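PDB 1YOC: DUF4442 domain-containing protein from Pseudomonas aeruginosa, which is of unknown function but adopts a hot-dog fold and is probably related to the PaaI-type acyl-CoA thioesterases. Local coordinates for residues G42-T47 with E71-T76; S112-Q117 with V123-A128; F48-E53 with G59-I64. All blocks are in the same frame, centred on the assembly; numbering follows the deposited sequence.

Contact 1 (G42-T47 with E71-T76); sequences GYAEVT and ELAAGT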
loop_
_atom_site.group_PDB
_atom_site.type_symbol
_atom_site.label_atom_id
_atom_site.label_comp_id
_atom_site.label_asym_id
_atom_site.label_seq_id
_atom_site.Cartn_x
_atom_site.Cartn_y
_atom_site.Cartn_z
ATOM N N GLY B 42 -18.140 -3.474 -13.713
ATOM C CA GLY B 42 -17.374 -2.679 -14.663
ATOM C C GLY B 42 -16.921 -1.277 -14.252
ATOM O O GLY B 42 -16.209 -0.623 -15.025
ATOM N N TYR B 43 -17.307 -0.787 -13.075
ATOM C CA TYR B 43 -16.870 0.576 -12.685
ATOM C C TYR B 43 -16.877 0.849 -11.180
ATOM O O TYR B 43 -17.852 0.544 -10.508
ATOM C CB TYR B 43 -17.794 1.628 -13.359
ATOM C CG TYR B 43 -17.342 3.062 -13.121
ATOM C CD1 TYR B 43 -16.318 3.619 -13.890
ATOM C CD2 TYR B 43 -17.886 3.835 -12.073
ATOM C CE1 TYR B 43 -15.831 4.928 -13.628
ATOM C CE2 TYR B 43 -17.394 5.157 -11.783
ATOM C CZ TYR B 43 -16.367 5.677 -12.574
ATOM O OH TYR B 43 -15.862 6.939 -12.307
ATOM N N ALA B 44 -15.804 1.413 -10.631
ATOM C CA ALA B 44 -15.823 1.772 -9.213
ATOM C C ALA B 44 -15.114 3.103 -9.056
ATOM O O ALA B 44 -14.113 3.402 -9.744
ATOM C CB ALA B 44 -15.131 0.709 -8.351
ATOM N N GLU B 45 -15.656 3.921 -8.171
ATOM C CA GLU B 45 -15.057 5.207 -7.894
ATOM C C GLU B 45 -15.147 5.454 -6.403
ATOM O O GLU B 45 -16.234 5.377 -5.808
ATOM C CB GLU B 45 -15.775 6.316 -8.683
ATOM C CG GLU B 45 -15.175 7.707 -8.492
ATOM C CD GLU B 45 -15.943 8.770 -9.304
ATOM O OE1 GLU B 45 -16.600 8.414 -10.308
ATOM O OE2 GLU B 45 -15.882 9.961 -8.951
ATOM N N VAL B 46 -13.989 5.720 -5.805
ATOM C CA VAL B 46 -13.916 5.941 -4.353
ATOM C C VAL B 46 -13.228 7.266 -4.053
ATOM O O VAL B 46 -12.432 7.794 -4.866
ATOM C CB VAL B 46 -13.088 4.815 -3.611
ATOM C CG1 VAL B 46 -13.622 3.411 -3.948
ATOM C CG2 VAL B 46 -11.673 4.909 -3.975
ATOM N N THR B 47 -13.529 7.815 -2.889
ATOM C CA THR B 47 -12.873 9.057 -2.499
ATOM C C THR B 47 -12.380 8.867 -1.066
ATOM O O THR B 47 -12.891 8.013 -0.368
ATOM C CB THR B 47 -13.864 10.260 -2.462
ATOM O OG1 THR B 47 -14.953 9.956 -1.567
ATOM C CG2 THR B 47 -14.450 10.539 -3.853
ATOM N N GLU B 71 -6.679 -0.436 -4.208
ATOM C CA GLU B 71 -7.036 -1.807 -3.875
ATOM C C GLU B 71 -8.556 -1.894 -3.593
ATOM O O GLU B 71 -9.218 -2.865 -3.981
ATOM C CB GLU B 71 -6.282 -2.222 -2.623
ATOM C CG GLU B 71 -6.677 -3.557 -2.114
ATOM C CD GLU B 71 -5.861 -4.668 -2.725
ATOM O OE1 GLU B 71 -5.384 -4.529 -3.897
ATOM O OE2 GLU B 71 -5.730 -5.692 -1.996
ATOM N N LEU B 72 -9.088 -0.895 -2.902
ATOM C CA LEU B 72 -10.513 -0.905 -2.561
ATOM C C LEU B 72 -11.363 -0.816 -3.833
ATOM O O LEU B 72 -12.325 -1.553 -4.009
ATOM C CB LEU B 72 -10.841 0.259 -1.622
ATOM C CG LEU B 72 -12.334 0.403 -1.267
ATOM C CD1 LEU B 72 -12.868 -0.795 -0.493
ATOM C CD2 LEU B 72 -12.460 1.698 -0.432
ATOM N N ALA B 73 -10.996 0.092 -4.727
ATOM C CA ALA B 73 -11.769 0.241 -5.965
ATOM C C ALA B 73 -11.635 -0.982 -6.864
ATOM O O ALA B 73 -12.643 -1.514 -7.362
ATOM C CB ALA B 73 -11.322 1.486 -6.717
ATOM N N ALA B 74 -10.403 -1.452 -7.071
ATOM C CA ALA B 74 -10.197 -2.563 -7.988
ATOM C C ALA B 74 -10.781 -3.843 -7.490
ATOM O O ALA B 74 -11.414 -4.574 -8.254
ATOM C CB ALA B 74 -8.714 -2.759 -8.272
ATOM N N GLY B 75 -10.567 -4.118 -6.207
ATOM C CA GLY B 75 -11.047 -5.349 -5.645
ATOM C C GLY B 75 -12.562 -5.395 -5.580
ATOM O O GLY B 75 -13.163 -6.418 -5.924
ATOM N N THR B 76 -13.180 -4.305 -5.133
ATOM C CA THR B 76 -14.637 -4.290 -5.049
ATOM C C THR B 76 -15.239 -4.387 -6.471
ATOM O O THR B 76 -16.202 -5.142 -6.711
ATOM C CB THR B 76 -15.131 -3.043 -4.331
ATOM O OG1 THR B 76 -14.561 -3.017 -3.004
ATOM C CG2 THR B 76 -16.673 -3.129 -4.121
#
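V46 sets its CG1 anti to the carbonyl carbon and beside the backbone N (chi1 -54°), while L72 swings its CG anti to the backbone N (chi1 176°), and the two branches converge where the strand passes the helix. This is the core of the hot-dog fold, the long helix 63-81 lying against the antiparallel sheet that wraps it. Strand 43-47 and helix 71-76 run nearly antiparallel, at 156°, with their axes 7.6 Å apart at closest approach. Such a short spacing calls for small residues: A44 and A73 face each other, their CB atoms 4.2 Å apart, and A44 CB also lies 3.5 Å from A73 O. Further along the strand the larger, branched V46 takes over. Its CG1 reaches both A73 CB and CD2 of L72, each at 4.1 Å. Y43 and E45 point to the other side of the strand, where Y43 OH donates to E45 OE1. M7 of helix 2-13 and F29 lie against L72. On the helix T76 turns its hydroxyl back one turn, so that L72 O accepts from T76 N and also from T76 OG1, the latter at 2.9 Å.

Contact 2 (S112-Q117 with V123-A128); sequences SQIDWQ and VVPVVA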
loop_
_atom_site.group_PDB
_atom_site.type_symbol
_atom_site.label_atom_id
_atom_site.label_comp_id
_atom_site.label_asym_id
_atom_site.label_seq_id
_atom_site.Cartn_x
_atom_site.Cartn_y
_atom_site.Cartn_z
ATOM N N SER B 112 -14.482 -1.039 -18.006
ATOM C CA SER B 112 -15.230 -1.186 -19.254
ATOM C C SER B 112 -14.557 -2.019 -20.350
ATOM O O SER B 112 -15.258 -2.538 -21.221
ATOM C CB SER B 112 -15.612 0.203 -19.840
ATOM O OG SER B 112 -14.467 0.891 -20.298
ATOM N N GLN B 113 -13.235 -2.166 -20.317
ATOM C CA GLN B 113 -12.502 -2.880 -21.353
ATOM C C GLN B 113 -12.095 -4.308 -21.021
ATOM O O GLN B 113 -11.542 -5.021 -21.864
ATOM C CB GLN B 113 -11.258 -2.064 -21.734
ATOM C CG GLN B 113 -11.601 -0.590 -22.060
ATOM C CD GLN B 113 -12.573 -0.471 -23.193
ATOM O OE1 GLN B 113 -13.748 0.046 -23.047
ATOM N NE2 GLN B 113 -12.137 -0.949 -24.346
ATOM N N ILE B 114 -12.364 -4.716 -19.791
ATOM C CA ILE B 114 -12.026 -6.059 -19.316
ATOM C C ILE B 114 -13.095 -7.094 -19.673
ATOM O O ILE B 114 -14.280 -6.776 -19.665
ATOM C CB ILE B 114 -11.858 -6.002 -17.761
ATOM C CG1 ILE B 114 -10.545 -5.291 -17.449
ATOM C CG2 ILE B 114 -11.824 -7.423 -17.116
ATOM C CD1 ILE B 114 -10.406 -4.829 -15.981
ATOM N N ASP B 115 -12.671 -8.301 -20.062
ATOM C CA ASP B 115 -13.636 -9.374 -20.331
ATOM C C ASP B 115 -13.852 -10.045 -18.947
ATOM O O ASP B 115 -13.077 -10.897 -18.494
ATOM C CB ASP B 115 -13.047 -10.357 -21.339
ATOM C CG ASP B 115 -13.932 -11.562 -21.569
ATOM O OD1 ASP B 115 -15.008 -11.689 -20.931
ATOM O OD2 ASP B 115 -13.525 -12.395 -22.419
ATOM N N TRP B 116 -14.903 -9.609 -18.261
ATOM C CA TRP B 116 -15.182 -10.090 -16.921
ATOM C C TRP B 116 -15.671 -11.520 -16.849
ATOM O O TRP B 116 -15.839 -12.060 -15.760
ATOM C CB TRP B 116 -16.194 -9.171 -16.233
ATOM C CG TRP B 116 -15.660 -7.809 -15.945
ATOM C CD1 TRP B 116 -15.998 -6.654 -16.560
ATOM C CD2 TRP B 116 -14.672 -7.475 -14.953
ATOM N NE1 TRP B 116 -15.287 -5.591 -16.015
ATOM C CE2 TRP B 116 -14.467 -6.077 -15.023
ATOM C CE3 TRP B 116 -13.937 -8.226 -14.022
ATOM C CZ2 TRP B 116 -13.568 -5.410 -14.196
ATOM C CZ3 TRP B 116 -13.024 -7.555 -13.192
ATOM C CH2 TRP B 116 -12.854 -6.164 -13.289
ATOM N N GLN B 117 -15.922 -12.123 -17.995
ATOM C CA GLN B 117 -16.370 -13.515 -17.943
ATOM C C GLN B 117 -15.180 -14.465 -18.083
ATOM O O GLN B 117 -15.324 -15.675 -17.898
ATOM C CB GLN B 117 -17.424 -13.788 -19.036
ATOM C CG GLN B 117 -18.865 -13.552 -18.564
ATOM C CD GLN B 117 -19.127 -12.108 -18.196
ATOM O OE1 GLN B 117 -18.919 -11.209 -19.016
ATOM N NE2 GLN B 117 -19.582 -11.866 -16.954
ATOM N N VAL B 123 -6.164 -7.615 -15.570
ATOM C CA VAL B 123 -5.401 -6.474 -15.065
ATOM C C VAL B 123 -6.328 -5.273 -14.936
ATOM O O VAL B 123 -6.794 -4.709 -15.918
ATOM C CB VAL B 123 -4.185 -6.172 -16.010
ATOM C CG1 VAL B 123 -3.297 -5.079 -15.409
ATOM C CG2 VAL B 123 -3.393 -7.476 -16.257
ATOM N N VAL B 124 -6.604 -4.893 -13.694
ATOM C CA VAL B 124 -7.511 -3.784 -13.426
ATOM C C VAL B 124 -6.774 -2.447 -13.267
ATOM O O VAL B 124 -5.879 -2.294 -12.421
ATOM C CB VAL B 124 -8.289 -4.056 -12.151
ATOM C CG1 VAL B 124 -9.264 -2.917 -11.898
ATOM C CG2 VAL B 124 -8.975 -5.424 -12.255
ATOM N N PRO B 125 -7.151 -1.442 -14.070
ATOM C CA PRO B 125 -6.493 -0.133 -13.977
ATOM C C PRO B 125 -7.170 0.804 -12.980
ATOM O O PRO B 125 -8.395 0.765 -12.778
ATOM C CB PRO B 125 -6.623 0.420 -15.413
ATOM C CG PRO B 125 -8.027 -0.044 -15.784
ATOM C CD PRO B 125 -8.065 -1.514 -15.224
ATOM N N VAL B 126 -6.363 1.649 -12.361
ATOM C CA VAL B 126 -6.888 2.643 -11.431
ATOM C C VAL B 126 -6.081 3.930 -11.618
ATOM O O VAL B 126 -4.850 3.896 -11.768
ATOM C CB VAL B 126 -6.705 2.226 -9.936
ATOM C CG1 VAL B 126 -7.291 3.307 -9.029
ATOM C CG2 VAL B 126 -7.420 0.866 -9.640
ATOM N N VAL B 127 -6.769 5.063 -11.631
ATOM C CA VAL B 127 -6.071 6.342 -11.665
ATOM C C VAL B 127 -6.604 7.151 -10.473
ATOM O O VAL B 127 -7.809 7.164 -10.213
ATOM C CB VAL B 127 -6.310 7.098 -12.986
ATOM C CG1 VAL B 127 -5.565 8.439 -12.969
ATOM C CG2 VAL B 127 -5.751 6.244 -14.151
ATOM N N ALA B 128 -5.701 7.773 -9.712
ATOM C CA ALA B 128 -6.151 8.590 -8.592
ATOM C C ALA B 128 -5.865 10.041 -8.955
ATOM O O ALA B 128 -4.845 10.351 -9.573
ATOM C CB ALA B 128 -5.436 8.206 -7.252
#
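I114 and W116 reach strand 123-128 side by side, and CG2 of V124 meets them both. The side chain of I114 heads straight for the strand: with CG1 anti to the carbonyl carbon (chi1 -73°) and the chain extended beyond it, CD1 becomes the leading atom. It lies 3.6 Å from V123 O and 4.0 Å from CG2 of V124, and P125 CD closes in at 4.1 Å. A beta-branched isoleucine suits this place: CD1 reaches the strand, among a backbone carbonyl, a valine and a proline ring, while CG2 is left to lie on the indole.

The indole of W116 crosses the V124 side chain at about a right angle. Its far corner, CH2, comes within 4.1 Å of V124 CG2 on an oblique approach, so V124 CG2 meets two neighbouring atoms, W116 CH2 and I114 CD1. The two loop side chains are also fitted to each other: I114 CG2 stands 3.5 Å above the indole plane, over its centre, a CH-pi contact of the methyl with the ring face. Tryptophan suits the spot because it offers a broad apolar surface and still has a polar N-H, which W116 NE1 gives to G111 O. Next to it D115 forms an Asx turn, its OD1 accepting from Q117 N at 3.1 Å.

The loop thus folds back on the hairpin strand it leads into. Beneath it W116 and V124 both rest on M77 of helix 63-81, while V124 pairs through its backbone with I140 of strand 133-146.

Contact 3 (F48-E53 with G59-I64); sequences FPKRRE and GTVHAI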
loop_
_atom_site.group_PDB
_atom_site.type_symbol
_atom_site.label_atom_id
_atom_site.label_comp_id
_atom_site.label_asym_id
_atom_site.label_seq_id
_atom_site.Cartn_x
_atom_site.Cartn_y
_atom_site.Cartn_z
ATOM N N PHE B 48 -11.338 9.592 -0.655
ATOM C CA PHE B 48 -10.979 9.563 0.761
ATOM C C PHE B 48 -10.404 10.958 1.080
ATOM O O PHE B 48 -9.790 11.619 0.225
ATOM C CB PHE B 48 -10.048 8.391 1.162
ATOM C CG PHE B 48 -8.621 8.507 0.674
ATOM C CD1 PHE B 48 -7.655 9.118 1.460
ATOM C CD2 PHE B 48 -8.241 7.896 -0.540
ATOM C CE1 PHE B 48 -6.273 9.116 1.060
ATOM C CE2 PHE B 48 -6.895 7.877 -0.958
ATOM C CZ PHE B 48 -5.912 8.474 -0.170
ATOM N N PRO B 49 -10.607 11.430 2.313
ATOM C CA PRO B 49 -10.095 12.770 2.636
ATOM C C PRO B 49 -8.642 12.911 3.048
ATOM O O PRO B 49 -8.052 12.031 3.676
ATOM C CB PRO B 49 -11.019 13.219 3.769
ATOM C CG PRO B 49 -11.183 11.911 4.559
ATOM C CD PRO B 49 -11.386 10.857 3.417
ATOM N N LYS B 50 -8.070 14.057 2.712
ATOM C CA LYS B 50 -6.724 14.342 3.172
ATOM C C LYS B 50 -6.892 14.693 4.664
ATOM O O LYS B 50 -7.793 15.475 5.042
ATOM C CB LYS B 50 -6.155 15.557 2.427
ATOM C CG LYS B 50 -4.810 16.049 3.007
ATOM C CD LYS B 50 -4.060 16.912 1.983
ATOM C CE LYS B 50 -2.743 17.442 2.532
ATOM N NZ LYS B 50 -2.893 18.730 3.248
ATOM N N ARG B 51 -6.062 14.112 5.514
ATOM C CA ARG B 51 -6.114 14.403 6.950
ATOM C C ARG B 51 -4.760 13.955 7.512
ATOM O O ARG B 51 -4.063 13.182 6.857
ATOM C CB ARG B 51 -7.282 13.672 7.636
ATOM C CG ARG B 51 -7.211 12.167 7.460
ATOM C CD ARG B 51 -8.334 11.431 8.230
ATOM N NE ARG B 51 -8.267 10.004 7.926
ATOM C CZ ARG B 51 -8.457 9.035 8.809
ATOM N NH1 ARG B 51 -8.753 9.323 10.089
ATOM N NH2 ARG B 51 -8.269 7.782 8.430
ATOM N N ARG B 52 -4.385 14.422 8.711
ATOM C CA ARG B 52 -3.070 14.066 9.271
ATOM C C ARG B 52 -2.684 12.594 9.191
ATOM O O ARG B 52 -1.558 12.263 8.806
ATOM C CB ARG B 52 -2.971 14.502 10.751
ATOM C CG ARG B 52 -1.544 14.427 11.321
ATOM C CD ARG B 52 -1.529 14.705 12.848
ATOM N NE ARG B 52 -2.186 13.616 13.531
ATOM C CZ ARG B 52 -1.610 12.432 13.748
ATOM N NH1 ARG B 52 -0.355 12.227 13.354
ATOM N NH2 ARG B 52 -2.309 11.433 14.283
ATOM N N GLU B 53 -3.640 11.734 9.532
ATOM C CA GLU B 53 -3.482 10.290 9.573
ATOM C C GLU B 53 -3.038 9.610 8.271
ATOM O O GLU B 53 -2.466 8.497 8.318
ATOM C CB GLU B 53 -4.796 9.620 10.081
ATOM C CG GLU B 53 -5.132 9.905 11.562
ATOM C CD GLU B 53 -6.011 11.147 11.789
ATOM O OE1 GLU B 53 -6.121 12.023 10.914
ATOM O OE2 GLU B 53 -6.593 11.252 12.876
ATOM N N GLY B 59 4.150 15.988 4.222
ATOM C CA GLY B 59 2.788 16.462 4.450
ATOM C C GLY B 59 1.819 16.338 3.289
ATOM O O GLY B 59 0.869 17.117 3.184
ATOM N N THR B 60 2.061 15.384 2.397
ATOM C CA THR B 60 1.115 15.170 1.309
ATOM C C THR B 60 0.515 13.779 1.555
ATOM O O THR B 60 0.923 13.064 2.473
ATOM C CB THR B 60 1.779 15.315 -0.117
ATOM O OG1 THR B 60 2.762 14.312 -0.320
ATOM C CG2 THR B 60 2.460 16.678 -0.255
ATOM N N VAL B 61 -0.461 13.398 0.757
ATOM C CA VAL B 61 -1.098 12.094 0.984
ATOM C C VAL B 61 -0.102 10.976 0.687
ATOM O O VAL B 61 0.569 10.942 -0.358
ATOM C CB VAL B 61 -2.376 11.926 0.146
ATOM C CG1 VAL B 61 -3.045 10.551 0.520
ATOM C CG2 VAL B 61 -3.384 13.070 0.494
ATOM N N HIS B 62 -0.023 10.048 1.627
ATOM C CA HIS B 62 0.947 8.967 1.547
ATOM C C HIS B 62 0.723 8.043 0.371
ATOM O O HIS B 62 -0.407 7.659 0.082
ATOM C CB HIS B 62 0.881 8.184 2.854
ATOM C CG HIS B 62 2.039 7.281 3.076
ATOM N ND1 HIS B 62 2.977 7.497 4.070
ATOM C CD2 HIS B 62 2.317 6.069 2.543
ATOM C CE1 HIS B 62 3.766 6.438 4.161
ATOM N NE2 HIS B 62 3.383 5.557 3.246
ATOM N N ALA B 63 1.828 7.713 -0.285
ATOM C CA ALA B 63 1.811 6.806 -1.445
ATOM C C ALA B 63 1.005 5.529 -1.166
ATOM O O ALA B 63 0.261 5.036 -2.054
ATOM C CB ALA B 63 3.274 6.402 -1.814
ATOM N N ILE B 64 1.160 4.981 0.033
ATOM C CA ILE B 64 0.487 3.720 0.334
ATOM C C ILE B 64 -1.000 3.927 0.639
ATOM O O ILE B 64 -1.791 3.000 0.473
ATOM C CB ILE B 64 1.277 2.925 1.422
ATOM C CG1 ILE B 64 2.753 2.781 0.958
ATOM C CG2 ILE B 64 0.682 1.500 1.608
ATOM C CD1 ILE B 64 2.919 1.968 -0.428
HETATM O O HOH W 1 -0.120 18.916 5.156
#
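Apolar packing joins F48 and V61, the two buried residues of the contact. F48 sets its CG between the backbone N and the carbonyl carbon (chi1 72°), which turns the ring toward V61. There CG1 of V61 comes to the ring edge near its plane, 3.6 Å from F48 CE1. The other branch, CG2, faces the aliphatic part of K50, whose CG lies 4.2 Å away. A beta-branched valine suits this position, presenting one methyl to the aromatic ring and the other to the lysine chain. CE of K50 also makes a plain van der Waals contact, 3.7 Å from G59 O.

In the hot-dog fold these segments are the two ends of the connection from strand 43-48 to the central helix, with H62 at the N-cap position. A65, L66 and A69 of that helix also pack on F48, and rings of Y28 and F29 of the second subunit meet H62.

The polar link is made by water. The bend of K50 at chi4 (-88°) sets where NZ lies beyond CE, and a water bridges the two residues: it donates to G59 O at 2.8 Å and accepts a weak bond from K50 NZ at 3.4 Å. G59 has a positive phi, 66°, which glycine adopts with little strain.

Along the chain, contact 3 falls within the interval spanned by contact 1: strand 43-48 runs out through F48, the connection turns back at 59-64, and helix 63-81 then returns along the strand. Their centres are about 18 Å apart, and both use that helix. Contact 2 follows later, after strand 105-110. Contacts 1 and 2 have centres about 10 Å apart and touch, A74 CB meeting CG1 of V124 at 3.7 Å, so the helix and its sheet share one core. Contacts 2 and 3 lie on opposite sides of the chain's centre, about 25 Å between centres. One helix thereby serves the sheet core at contact 1 and, at its N-terminal end, the subunit interface by contact 3.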